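Local coordinates for aspartate aminotransferase (Plasmodium falciparum, PDB 3K7Y), which probably catalyses the pyridoxal-phosphate-dependent transfer of the amino group of L-aspartate to 2-oxoglutarate, giving oxaloacetate and L-glutamate, at residues 30-35 with 372-376; 328-332 with 394-399; 361-367 with 401-405; 354-359 with 378-384. All coordinates share one frame; numbering follows the deposited sequence.

Interaction 1: 30-35 with 372-376; sequences EKINLS and HIYII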
loop_
_atom_site.group_PDB
_atom_site.type_symbol
_atom_site.label_atom_id
_atom_site.label_comp_id
_atom_site.label_asym_id
_atom_site.label_seq_id
_atom_site.Cartn_x
_atom_site.Cartn_y
_atom_site.Cartn_z
ATOM N N GLU A 30 -33.923 9.221 4.703
ATOM C CA GLU A 30 -34.533 8.542 3.550
ATOM C C GLU A 30 -33.737 8.877 2.268
ATOM O O GLU A 30 -34.218 8.717 1.140
ATOM C CB GLU A 30 -36.047 8.843 3.425
ATOM C CG GLU A 30 -36.630 8.638 2.016
ATOM C CD GLU A 30 -38.063 8.144 1.998
ATOM O OE1 GLU A 30 -38.965 8.890 2.430
ATOM O OE2 GLU A 30 -38.289 7.005 1.535
ATOM N N LYS A 31 -32.506 9.341 2.457
ATOM C CA LYS A 31 -31.565 9.446 1.357
ATOM C C LYS A 31 -31.233 8.033 0.896
ATOM O O LYS A 31 -31.138 7.115 1.713
ATOM C CB LYS A 31 -30.299 10.188 1.787
ATOM C CG LYS A 31 -30.398 11.709 1.691
ATOM C CD LYS A 31 -29.062 12.407 1.989
ATOM C CE LYS A 31 -28.506 12.081 3.383
ATOM N NZ LYS A 31 -27.174 12.697 3.645
ATOM N N ILE A 32 -31.091 7.859 -0.415
ATOM C CA ILE A 32 -30.784 6.546 -0.988
ATOM C C ILE A 32 -29.448 6.501 -1.739
ATOM O O ILE A 32 -29.138 7.355 -2.575
ATOM C CB ILE A 32 -31.941 5.989 -1.853
ATOM C CG1 ILE A 32 -33.191 5.791 -0.989
ATOM C CG2 ILE A 32 -31.553 4.665 -2.491
ATOM C CD1 ILE A 32 -34.485 5.609 -1.760
ATOM N N ASN A 33 -28.702 5.447 -1.425
ATOM C CA ASN A 33 -27.308 5.224 -1.776
ATOM C C ASN A 33 -27.137 4.196 -2.882
ATOM O O ASN A 33 -27.033 3.002 -2.597
ATOM C CB ASN A 33 -26.627 4.661 -0.530
ATOM C CG ASN A 33 -27.573 3.770 0.317
ATOM O OD1 ASN A 33 -28.507 4.266 0.959
ATOM N ND2 ASN A 33 -27.324 2.460 0.313
ATOM N N LEU A 34 -27.103 4.631 -4.137
ATOM C CA LEU A 34 -27.020 3.669 -5.244
ATOM C C LEU A 34 -25.809 3.864 -6.157
ATOM O O LEU A 34 -25.862 3.546 -7.339
ATOM C CB LEU A 34 -28.316 3.670 -6.070
ATOM C CG LEU A 34 -29.679 3.442 -5.394
ATOM C CD1 LEU A 34 -30.808 3.583 -6.393
ATOM C CD2 LEU A 34 -29.769 2.087 -4.693
ATOM N N SER A 35 -24.711 4.358 -5.597
ATOM C CA SER A 35 -23.529 4.721 -6.379
ATOM C C SER A 35 -22.282 4.043 -5.831
ATOM O O SER A 35 -21.371 3.668 -6.582
ATOM C CB SER A 35 -23.336 6.228 -6.326
ATOM O OG SER A 35 -23.248 6.640 -4.975
ATOM N N HIS A 372 -34.317 12.150 -3.106
ATOM C CA HIS A 372 -33.051 11.975 -2.410
ATOM C C HIS A 372 -32.364 10.646 -2.724
ATOM O O HIS A 372 -31.913 9.911 -1.838
ATOM C CB HIS A 372 -33.212 12.341 -0.928
ATOM C CG HIS A 372 -33.797 13.708 -0.732
ATOM N ND1 HIS A 372 -35.132 13.914 -0.451
ATOM C CD2 HIS A 372 -33.244 14.940 -0.859
ATOM C CE1 HIS A 372 -35.372 15.213 -0.380
ATOM N NE2 HIS A 372 -34.242 15.858 -0.620
ATOM N N ILE A 373 -32.260 10.382 -4.026
ATOM C CA ILE A 373 -31.637 9.157 -4.543
ATOM C C ILE A 373 -30.413 9.409 -5.441
ATOM O O ILE A 373 -30.496 10.153 -6.426
ATOM C CB ILE A 373 -32.658 8.259 -5.286
ATOM C CG1 ILE A 373 -31.898 7.214 -6.114
ATOM C CG2 ILE A 373 -33.641 9.089 -6.113
ATOM C CD1 ILE A 373 -32.545 6.811 -7.414
ATOM N N TYR A 374 -29.291 8.771 -5.107
ATOM C CA TYR A 374 -28.023 9.002 -5.823
ATOM C C TYR A 374 -27.507 7.796 -6.627
ATOM O O TYR A 374 -27.544 6.653 -6.176
ATOM C CB TYR A 374 -26.938 9.582 -4.885
ATOM C CG TYR A 374 -27.462 10.708 -4.032
ATOM C CD1 TYR A 374 -27.917 10.468 -2.737
ATOM C CD2 TYR A 374 -27.541 12.008 -4.527
ATOM C CE1 TYR A 374 -28.428 11.500 -1.944
ATOM C CE2 TYR A 374 -28.056 13.060 -3.745
ATOM C CZ TYR A 374 -28.496 12.796 -2.453
ATOM O OH TYR A 374 -29.000 13.809 -1.656
ATOM N N ILE A 375 -26.996 8.107 -7.814
ATOM C CA ILE A 375 -26.789 7.166 -8.913
ATOM C C ILE A 375 -25.620 7.719 -9.737
ATOM O O ILE A 375 -25.454 8.927 -9.801
ATOM C CB ILE A 375 -28.081 7.125 -9.768
ATOM C CG1 ILE A 375 -27.834 6.634 -11.192
ATOM C CG2 ILE A 375 -28.689 8.527 -9.843
ATOM C CD1 ILE A 375 -28.743 7.280 -12.230
ATOM N N ILE A 376 -24.812 6.866 -10.358
ATOM C CA ILE A 376 -23.681 7.371 -11.147
ATOM C C ILE A 376 -24.129 8.060 -12.461
ATOM O O ILE A 376 -25.140 7.703 -13.064
ATOM C CB ILE A 376 -22.585 6.283 -11.404
ATOM C CG1 ILE A 376 -22.158 5.606 -10.095
ATOM C CG2 ILE A 376 -21.357 6.865 -12.118
ATOM C CD1 ILE A 376 -22.766 4.174 -9.897
#
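Ile32 sits between His372 and Tyr374 and is hydrogen-bonded to both through its backbone. Its N donates to His372 O at 2.6 Å with an N-H...O angle of 160°, and its O accepts from Tyr374 N at 2.9 Å. One residue bridging two that flank its neighbour is the signature of parallel strands. A weak bond continues the series, Leu34 N to Tyr374 O at 2.9 Å, and the CA-H of Lys31 also points at His372 O. The result is a two-residue parallel ladder, Ile32 beside Ile373 and Asn33 beside Tyr374, joining the N-terminal part of this aminotransferase chain to its C-terminal part.

Apolar contacts divide between the two faces of the ladder. On one, Ile32 and Ile373 lie side by side, and Leu34 CD1 reaches Ile373 CG1 at 3.8 Å; helix 390-403 covers Ile32 here through Tyr393 and Ile394. On the other, the Tyr374 ring has helix 15-23 beside it and takes the aliphatic part of Lys31 at its edge, with Lys31 CD 3.9 Å from Tyr374 OH. A bend at chi3 (-58°) then turns the lysine ammonium toward the backbone oxygens of Phe23 and Asp26, which bind it. Farther along, Ile376 CD1 packs against the backbone of Ser35, 3.6 Å from Ser35 O, and the side chain of Ile376 comes within about 7 Å of that of the cofactor-binding Asn185.

Interaction 2: 328-332 with 394-399; sequences FFNKL and IADKIC
Leu332 lays its CD2 methyl on Ala395, 3.7 Å from Ala395 CB and 3.5 Å from Ala395 O. This is a helix-helix packing: the 328-332 turn belongs to the long helix 304-335, the 394-399 turns to the last helix of the chain, 390-403. The local axes pass 9.3 Å apart and cross at -49°, and the small Ala395 stands at the nearest approach of the two backbones, its CA 5.3 Å from that of Leu332.

The same CD2 also meets Ile398 CG2 and Cys399 SG, so a single leucine methyl fits among Ala395 and, one turn on, Ile398 and Cys399. Chi1 of -75° places Leu332 CG opposite its own carbonyl carbon; chi2 sends CD1 out extended, and the other branch, CD2, meets helix 390-403. Next to this centre the CB of Lys331 rests 4.0 Å from Ala395 CB, while the rest of the lysine leads away from the interface. The side chains that meet here do so through carbon and sulfur.

Cys399 also leans on Tyr335, at the end of the long helix, and on Tyr339 just beyond it; Tyr339 OH is hydrogen-bonded to Asp396 OD1.

Phe328 adds a second patch. With CG anti to its backbone N (chi1 177°), its ring extends toward the partner helix and offers its edge, not a face: CE1 touches Ile394 CG2 at 3.8 Å, and CZ meets Ile398 CD1 at the same distance.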
loop_
_atom_site.group_PDB
_atom_site.type_symbol
_atom_site.label_atom_id
_atom_site.label_comp_id
_atom_site.label_asym_id
_atom_site.label_seq_id
_atom_site.Cartn_x
_atom_site.Cartn_y
_atom_site.Cartn_z
ATOM N N PHE A 328 -36.553 -5.603 -8.955
ATOM C CA PHE A 328 -36.442 -4.188 -9.237
ATOM C C PHE A 328 -37.106 -3.749 -10.559
ATOM O O PHE A 328 -37.964 -2.866 -10.557
ATOM C CB PHE A 328 -34.971 -3.747 -9.150
ATOM C CG PHE A 328 -34.748 -2.302 -9.499
ATOM C CD1 PHE A 328 -35.303 -1.289 -8.730
ATOM C CD2 PHE A 328 -33.990 -1.955 -10.609
ATOM C CE1 PHE A 328 -35.110 0.053 -9.063
ATOM C CE2 PHE A 328 -33.785 -0.615 -10.944
ATOM C CZ PHE A 328 -34.351 0.393 -10.168
ATOM N N PHE A 329 -36.723 -4.372 -11.674
ATOM C CA PHE A 329 -37.278 -3.995 -12.978
ATOM C C PHE A 329 -38.740 -4.361 -13.082
ATOM O O PHE A 329 -39.471 -3.794 -13.891
ATOM C CB PHE A 329 -36.480 -4.612 -14.131
ATOM C CG PHE A 329 -35.055 -4.149 -14.175
ATOM C CD1 PHE A 329 -34.736 -2.884 -14.659
ATOM C CD2 PHE A 329 -34.040 -4.959 -13.705
ATOM C CE1 PHE A 329 -33.436 -2.435 -14.674
ATOM C CE2 PHE A 329 -32.730 -4.523 -13.721
ATOM C CZ PHE A 329 -32.428 -3.255 -14.204
ATOM N N ASN A 330 -39.169 -5.304 -12.258
ATOM C CA ASN A 330 -40.576 -5.658 -12.209
ATOM C C ASN A 330 -41.441 -4.567 -11.558
ATOM O O ASN A 330 -42.625 -4.406 -11.897
ATOM C CB ASN A 330 -40.773 -7.017 -11.541
ATOM C CG ASN A 330 -40.428 -8.172 -12.460
ATOM O OD1 ASN A 330 -40.077 -9.251 -11.993
ATOM N ND2 ASN A 330 -40.541 -7.960 -13.769
ATOM N N LYS A 331 -40.853 -3.817 -10.629
ATOM C CA LYS A 331 -41.558 -2.688 -10.044
ATOM C C LYS A 331 -41.594 -1.513 -11.021
ATOM O O LYS A 331 -42.505 -0.676 -10.969
ATOM C CB LYS A 331 -40.943 -2.288 -8.705
ATOM C CG LYS A 331 -41.215 -3.290 -7.578
ATOM C CD LYS A 331 -42.523 -3.019 -6.825
ATOM C CE LYS A 331 -42.791 -4.093 -5.781
ATOM N NZ LYS A 331 -44.072 -3.873 -5.061
ATOM N N LEU A 332 -40.618 -1.476 -11.926
ATOM C CA LEU A 332 -40.529 -0.433 -12.947
ATOM C C LEU A 332 -41.429 -0.743 -14.125
ATOM O O LEU A 332 -41.907 0.173 -14.792
ATOM C CB LEU A 332 -39.090 -0.267 -13.449
ATOM C CG LEU A 332 -38.028 0.435 -12.599
ATOM C CD1 LEU A 332 -36.708 0.413 -13.325
ATOM C CD2 LEU A 332 -38.430 1.862 -12.317
ATOM N N ILE A 394 -38.211 4.374 -5.047
ATOM C CA ILE A 394 -37.230 4.431 -6.120
ATOM C C ILE A 394 -37.888 4.338 -7.498
ATOM O O ILE A 394 -37.721 5.225 -8.343
ATOM C CB ILE A 394 -36.191 3.299 -5.980
ATOM C CG1 ILE A 394 -35.435 3.423 -4.660
ATOM C CG2 ILE A 394 -35.216 3.334 -7.135
ATOM C CD1 ILE A 394 -34.579 2.237 -4.338
ATOM N N ALA A 395 -38.636 3.255 -7.700
ATOM C CA ALA A 395 -39.196 2.908 -8.997
ATOM C C ALA A 395 -40.166 3.981 -9.443
ATOM O O ALA A 395 -40.142 4.406 -10.602
ATOM C CB ALA A 395 -39.872 1.544 -8.936
ATOM N N ASP A 396 -40.996 4.428 -8.506
ATOM C CA ASP A 396 -41.862 5.570 -8.723
ATOM C C ASP A 396 -41.061 6.771 -9.226
ATOM O O ASP A 396 -41.255 7.210 -10.355
ATOM C CB ASP A 396 -42.628 5.909 -7.444
ATOM C CG ASP A 396 -43.537 7.110 -7.602
ATOM O OD1 ASP A 396 -43.724 7.613 -8.735
ATOM O OD2 ASP A 396 -44.070 7.552 -6.572
ATOM N N LYS A 397 -40.143 7.276 -8.408
ATOM C CA LYS A 397 -39.388 8.477 -8.762
ATOM C C LYS A 397 -38.663 8.412 -10.114
ATOM O O LYS A 397 -38.524 9.437 -10.790
ATOM C CB LYS A 397 -38.417 8.862 -7.645
ATOM C CG LYS A 397 -39.082 9.445 -6.381
ATOM C CD LYS A 397 -40.059 10.572 -6.709
ATOM C CE LYS A 397 -40.739 11.117 -5.467
ATOM N NZ LYS A 397 -41.693 10.143 -4.865
ATOM N N ILE A 398 -38.217 7.211 -10.497
ATOM C CA ILE A 398 -37.567 6.955 -11.786
ATOM C C ILE A 398 -38.524 7.197 -12.933
ATOM O O ILE A 398 -38.169 7.803 -13.941
ATOM C CB ILE A 398 -37.070 5.500 -11.881
ATOM C CG1 ILE A 398 -35.727 5.333 -11.159
ATOM C CG2 ILE A 398 -36.918 5.074 -13.343
ATOM C CD1 ILE A 398 -35.101 3.946 -11.314
ATOM N N CYS A 399 -39.741 6.695 -12.772
ATOM C CA CYS A 399 -40.782 6.873 -13.765
ATOM C C CYS A 399 -41.231 8.326 -13.756
ATOM O O CYS A 399 -41.179 8.992 -14.783
ATOM C CB CYS A 399 -41.944 5.920 -13.480
ATOM S SG CYS A 399 -41.484 4.143 -13.593
#

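Interaction 3: 361-367 with 401-405; sequences LAKIAEH and SLSQI
The last turn of the C-terminal helix 390-403, with the two residues that end the chain, packs on the loop between strands 355-357 and 373-374, where Ile364 meets Ser401, Leu402 and Ile405. Ile364 is the residue in the middle of the contact. Its CG1 lies 3.4 Å from Ser401 OG, its CD1 lies 4.0 Å from Leu402 CA, and its end slides past that of Ile405, the two running in opposite directions. These two side chains lie alongside each other, but how closely is doubtful at this resolution.

Beside Ile364, the CD1 methyls of Leu361 and Leu402 pair loosely at 4.3 Å. Leu361 continues onto Ile375 and Leu402 onto Tyr343 and Trp345, so this inner side is well buried. Ser401 has its hydroxyl anti to the backbone N (chi1 -156°), which turns it toward Ile364 and His367; His367 CB is 3.7 Å from Ser401 OG.

The more exposed part of the contact is more polar. Gln404 reaches across at about a right angle to His367, amide and imidazole planes 86° apart, and brings Gln404 OE1 to 2.8 Å from His367 NE2. The oxygen stands oblique to the ring, and the angle is too poor to count as a hydrogen bond. Side-chain packing, rather than hydrogen bonds or salt bridges, therefore joins the end of the chain to this loop.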
loop_
_atom_site.group_PDB
_atom_site.type_symbol
_atom_site.label_atom_id
_atom_site.label_comp_id
_atom_site.label_asym_id
_atom_site.label_seq_id
_atom_site.Cartn_x
_atom_site.Cartn_y
_atom_site.Cartn_z
ATOM N N LEU A 361 -30.735 6.100 -17.985
ATOM C CA LEU A 361 -30.798 6.884 -16.748
ATOM C C LEU A 361 -29.762 8.010 -16.676
ATOM O O LEU A 361 -29.923 8.967 -15.910
ATOM C CB LEU A 361 -30.708 5.964 -15.518
ATOM C CG LEU A 361 -32.000 5.348 -14.943
ATOM C CD1 LEU A 361 -33.109 5.213 -15.952
ATOM C CD2 LEU A 361 -31.753 4.006 -14.296
ATOM N N ALA A 362 -28.709 7.911 -17.485
ATOM C CA ALA A 362 -27.736 8.994 -17.574
ATOM C C ALA A 362 -28.458 10.338 -17.766
ATOM O O ALA A 362 -28.103 11.330 -17.130
ATOM C CB ALA A 362 -26.749 8.732 -18.694
ATOM N N LYS A 363 -29.490 10.341 -18.618
ATOM C CA LYS A 363 -30.357 11.506 -18.844
ATOM C C LYS A 363 -31.019 12.065 -17.574
ATOM O O LYS A 363 -31.196 13.272 -17.454
ATOM C CB LYS A 363 -31.469 11.169 -19.856
ATOM C CG LYS A 363 -31.029 10.796 -21.277
ATOM C CD LYS A 363 -32.215 10.879 -22.247
ATOM C CE LYS A 363 -32.645 12.342 -22.530
ATOM N NZ LYS A 363 -34.024 12.506 -23.125
ATOM N N ILE A 364 -31.381 11.185 -16.639
ATOM C CA ILE A 364 -32.227 11.551 -15.485
ATOM C C ILE A 364 -31.442 11.666 -14.145
ATOM O O ILE A 364 -32.009 11.933 -13.081
ATOM C CB ILE A 364 -33.491 10.593 -15.421
ATOM C CG1 ILE A 364 -34.780 11.393 -15.492
ATOM C CG2 ILE A 364 -33.462 9.577 -14.259
ATOM C CD1 ILE A 364 -35.075 11.902 -16.868
ATOM N N ALA A 365 -30.124 11.508 -14.230
ATOM C CA ALA A 365 -29.264 11.388 -13.052
ATOM C C ALA A 365 -29.298 12.591 -12.108
ATOM O O ALA A 365 -29.304 12.419 -10.885
ATOM C CB ALA A 365 -27.832 11.080 -13.474
ATOM N N GLU A 366 -29.324 13.798 -12.666
ATOM C CA GLU A 366 -29.250 15.008 -11.855
ATOM C C GLU A 366 -30.637 15.466 -11.432
ATOM O O GLU A 366 -30.775 16.349 -10.589
ATOM C CB GLU A 366 -28.475 16.119 -12.590
ATOM C CG GLU A 366 -27.514 16.943 -11.706
ATOM C CD GLU A 366 -26.499 16.075 -10.933
ATOM O OE1 GLU A 366 -26.247 16.384 -9.749
ATOM O OE2 GLU A 366 -25.959 15.085 -11.492
ATOM N N HIS A 367 -31.665 14.861 -12.015
ATOM C CA HIS A 367 -33.030 15.125 -11.582
ATOM C C HIS A 367 -33.445 14.144 -10.501
ATOM O O HIS A 367 -34.370 14.406 -9.737
ATOM C CB HIS A 367 -34.029 15.067 -12.743
ATOM C CG HIS A 367 -35.203 15.969 -12.546
ATOM N ND1 HIS A 367 -35.955 15.965 -11.387
ATOM C CD2 HIS A 367 -35.726 16.941 -13.332
ATOM C CE1 HIS A 367 -36.903 16.883 -11.476
ATOM N NE2 HIS A 367 -36.785 17.491 -12.645
ATOM N N SER A 401 -39.766 10.842 -12.756
ATOM C CA SER A 401 -38.671 11.610 -13.275
ATOM C C SER A 401 -38.498 11.414 -14.769
ATOM O O SER A 401 -38.200 12.364 -15.498
ATOM C CB SER A 401 -37.408 11.240 -12.573
ATOM O OG SER A 401 -36.555 12.332 -12.698
ATOM N N LEU A 402 -38.706 10.186 -15.231
ATOM C CA LEU A 402 -38.560 9.890 -16.639
ATOM C C LEU A 402 -39.582 10.615 -17.490
ATOM O O LEU A 402 -39.272 11.046 -18.603
ATOM C CB LEU A 402 -38.626 8.391 -16.878
ATOM C CG LEU A 402 -37.222 7.819 -17.027
ATOM C CD1 LEU A 402 -37.195 6.309 -16.830
ATOM C CD2 LEU A 402 -36.665 8.223 -18.388
ATOM N N SER A 403 -40.788 10.772 -16.949
ATOM C CA SER A 403 -41.893 11.341 -17.703
ATOM C C SER A 403 -41.752 12.840 -17.951
ATOM O O SER A 403 -42.371 13.363 -18.876
ATOM C CB SER A 403 -43.221 11.042 -17.024
ATOM O OG SER A 403 -44.207 12.000 -17.399
ATOM N N GLN A 404 -40.954 13.531 -17.138
ATOM C CA GLN A 404 -40.700 14.951 -17.382
ATOM C C GLN A 404 -39.774 15.156 -18.582
ATOM O O GLN A 404 -38.730 15.799 -18.453
ATOM C CB GLN A 404 -40.059 15.627 -16.172
ATOM C CG GLN A 404 -40.846 15.598 -14.885
ATOM C CD GLN A 404 -40.216 16.486 -13.817
ATOM O OE1 GLN A 404 -39.141 17.054 -14.026
ATOM N NE2 GLN A 404 -40.889 16.614 -12.672
ATOM N N ILE A 405 -40.131 14.593 -19.737
ATOM C CA ILE A 405 -39.408 14.866 -20.994
ATOM C C ILE A 405 -40.270 14.573 -22.231
ATOM O O ILE A 405 -41.025 15.424 -22.745
ATOM C CB ILE A 405 -38.041 14.124 -21.091
ATOM C CG1 ILE A 405 -37.632 13.529 -19.728
ATOM C CG2 ILE A 405 -36.991 15.045 -21.722
ATOM C CD1 ILE A 405 -36.251 13.862 -19.268
ATOM O OXT ILE A 405 -40.213 13.450 -22.735
#

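Interaction 4: 354-359 with 378-384; sequences LFSFVP and NGRINVS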
loop_
_atom_site.group_PDB
_atom_site.type_symbol
_atom_site.label_atom_id
_atom_site.label_comp_id
_atom_site.label_asym_id
_atom_site.label_seq_id
_atom_site.Cartn_x
_atom_site.Cartn_y
_atom_site.Cartn_z
ATOM N N LEU A 354 -22.648 -6.780 -9.056
ATOM C CA LEU A 354 -23.076 -5.914 -7.971
ATOM C C LEU A 354 -24.006 -4.799 -8.474
ATOM O O LEU A 354 -24.786 -4.231 -7.691
ATOM C CB LEU A 354 -21.828 -5.308 -7.335
ATOM C CG LEU A 354 -21.597 -5.337 -5.824
ATOM C CD1 LEU A 354 -20.125 -5.482 -5.552
ATOM C CD2 LEU A 354 -22.137 -4.089 -5.125
ATOM N N PHE A 355 -23.910 -4.483 -9.770
ATOM C CA PHE A 355 -24.690 -3.386 -10.358
ATOM C C PHE A 355 -25.676 -3.803 -11.451
ATOM O O PHE A 355 -25.667 -4.933 -11.933
ATOM C CB PHE A 355 -23.782 -2.308 -10.975
ATOM C CG PHE A 355 -22.578 -1.965 -10.161
ATOM C CD1 PHE A 355 -22.683 -1.153 -9.049
ATOM C CD2 PHE A 355 -21.327 -2.437 -10.531
ATOM C CE1 PHE A 355 -21.548 -0.842 -8.307
ATOM C CE2 PHE A 355 -20.202 -2.132 -9.802
ATOM C CZ PHE A 355 -20.307 -1.340 -8.694
ATOM N N SER A 356 -26.526 -2.860 -11.833
ATOM C CA SER A 356 -27.166 -2.902 -13.137
ATOM C C SER A 356 -26.717 -1.655 -13.894
ATOM O O SER A 356 -26.282 -0.683 -13.276
ATOM C CB SER A 356 -28.688 -2.970 -13.015
ATOM O OG SER A 356 -29.120 -4.315 -12.909
ATOM N N PHE A 357 -26.797 -1.699 -15.221
ATOM C CA PHE A 357 -26.333 -0.610 -16.063
ATOM C C PHE A 357 -27.464 -0.208 -17.007
ATOM O O PHE A 357 -27.828 -0.972 -17.910
ATOM C CB PHE A 357 -25.099 -1.061 -16.843
ATOM C CG PHE A 357 -24.426 0.031 -17.648
ATOM C CD1 PHE A 357 -24.143 1.271 -17.085
ATOM C CD2 PHE A 357 -24.021 -0.215 -18.959
ATOM C CE1 PHE A 357 -23.508 2.264 -17.836
ATOM C CE2 PHE A 357 -23.384 0.766 -19.712
ATOM C CZ PHE A 357 -23.127 2.006 -19.154
ATOM N N VAL A 358 -28.029 0.980 -16.784
ATOM C CA VAL A 358 -29.161 1.464 -17.568
ATOM C C VAL A 358 -28.797 2.794 -18.240
ATOM O O VAL A 358 -29.083 3.861 -17.687
ATOM C CB VAL A 358 -30.422 1.640 -16.657
ATOM C CG1 VAL A 358 -31.673 2.054 -17.461
ATOM C CG2 VAL A 358 -30.700 0.373 -15.874
ATOM N N PRO A 359 -28.154 2.749 -19.425
ATOM C CA PRO A 359 -27.710 4.016 -20.028
ATOM C C PRO A 359 -28.799 5.087 -20.039
ATOM O O PRO A 359 -28.531 6.257 -19.731
ATOM C CB PRO A 359 -27.297 3.601 -21.444
ATOM C CG PRO A 359 -26.758 2.209 -21.259
ATOM C CD PRO A 359 -27.628 1.582 -20.164
ATOM N N ASN A 378 -23.450 7.835 -15.440
ATOM C CA ASN A 378 -23.550 7.055 -16.684
ATOM C C ASN A 378 -24.700 6.032 -16.776
ATOM O O ASN A 378 -24.901 5.420 -17.835
ATOM C CB ASN A 378 -22.194 6.399 -17.036
ATOM C CG ASN A 378 -21.723 5.354 -16.001
ATOM O OD1 ASN A 378 -20.583 4.902 -16.058
ATOM N ND2 ASN A 378 -22.587 4.979 -15.068
ATOM N N GLY A 379 -25.437 5.855 -15.677
ATOM C CA GLY A 379 -26.480 4.854 -15.604
ATOM C C GLY A 379 -26.252 3.720 -14.611
ATOM O O GLY A 379 -27.206 3.036 -14.260
ATOM N N ARG A 380 -25.010 3.498 -14.160
ATOM C CA ARG A 380 -24.675 2.380 -13.239
ATOM C C ARG A 380 -25.448 2.414 -11.912
ATOM O O ARG A 380 -25.695 3.488 -11.344
ATOM C CB ARG A 380 -23.173 2.315 -12.953
ATOM C CG ARG A 380 -22.743 1.007 -12.286
ATOM C CD ARG A 380 -21.270 0.989 -11.869
ATOM N NE ARG A 380 -21.029 1.619 -10.567
ATOM C CZ ARG A 380 -19.838 1.704 -9.977
ATOM N NH1 ARG A 380 -18.750 1.201 -10.560
ATOM N NH2 ARG A 380 -19.731 2.291 -8.787
ATOM N N ILE A 381 -25.818 1.246 -11.400
ATOM C CA ILE A 381 -26.726 1.198 -10.257
ATOM C C ILE A 381 -26.377 0.129 -9.258
ATOM O O ILE A 381 -26.402 -1.062 -9.575
ATOM C CB ILE A 381 -28.155 0.974 -10.728
ATOM C CG1 ILE A 381 -28.888 2.300 -10.826
ATOM C CG2 ILE A 381 -28.919 0.033 -9.810
ATOM C CD1 ILE A 381 -30.167 2.149 -11.595
ATOM N N ASN A 382 -26.081 0.565 -8.042
ATOM C CA ASN A 382 -25.839 -0.354 -6.957
ATOM C C ASN A 382 -27.149 -1.035 -6.557
ATOM O O ASN A 382 -27.991 -0.443 -5.873
ATOM C CB ASN A 382 -25.200 0.365 -5.771
ATOM C CG ASN A 382 -24.540 -0.590 -4.814
ATOM O OD1 ASN A 382 -23.985 -1.600 -5.231
ATOM N ND2 ASN A 382 -24.599 -0.286 -3.519
ATOM N N VAL A 383 -27.315 -2.277 -7.007
ATOM C CA VAL A 383 -28.539 -3.029 -6.788
ATOM C C VAL A 383 -28.669 -3.419 -5.330
ATOM O O VAL A 383 -29.755 -3.374 -4.773
ATOM C CB VAL A 383 -28.606 -4.278 -7.695
ATOM C CG1 VAL A 383 -29.611 -5.287 -7.166
ATOM C CG2 VAL A 383 -28.968 -3.881 -9.118
ATOM N N SER A 384 -27.551 -3.772 -4.708
ATOM C CA SER A 384 -27.546 -4.281 -3.327
ATOM C C SER A 384 -28.156 -3.318 -2.302
ATOM O O SER A 384 -28.346 -3.685 -1.136
ATOM C CB SER A 384 -26.129 -4.669 -2.907
ATOM O OG SER A 384 -25.215 -3.676 -3.326
#
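Arg380 lays its guanidinium flat on the Phe355 ring, planes 8° apart and centres 3.8 Å apart, a cation-pi stack in which Arg380 CD adds a CH-pi contact to the same face. The arginine is bent at chi3 (84°), which folds its end over the phenylalanine. Leu354 CB covers the opposite face, 4.2 Å above the plane, so the ring is clamped from both sides. Asn185 OD1, which takes Arg380 NH1, and Ser35 O, which takes NH2, steady the guanidinium; the Phe355 side chain is about 6 Å from the bound pyridoxal phosphate.

The stack is carried by a short two-stranded antiparallel sheet close to the cofactor-binding Asn185 and Tyr216 of this aminotransferase. Ser356 and Ile381 form its hydrogen-bonded pair: Ser356 N gives to Ile381 O at 2.9 Å, and the return bond from Ile381 N is weak. Val383 N adds a bond to Leu354 O at 3.3 Å.

Toward Pro359 and Asn378, both partly exposed, the hydrogen bonding weakens: the bond from Val358 N to Gly379 O, at 3.4 Å, is weak, although Gly379 CA still lies against Val358 O. The Phe357 ring turns its edge to Arg380 N, with CE1 3.4 Å from Asn378 O.

The contacts gather on one side of the chain's centre, their own centres 11 to 15 Å apart. Interactions 1 and 4 are nearest: segment 30-35 is joined to 378-384 by a probable hydrogen bond between Leu34 O and Asn382 N, so the two small sheets are linked. Interactions 2 and 3 share helix 390-403 farther out. Phe329 of helix 304-335 packs on Ser356 and Val358, linking interaction 2 to interaction 4, which is nested inside its loop, while Leu361 and Ile381 link interactions 3 and 4. The other pairs alternate along the chain, so segment 30-35 is interwoven with the C-terminal part; interactions 1 and 4 lie nearer the cofactor, 2 and 3 away from it.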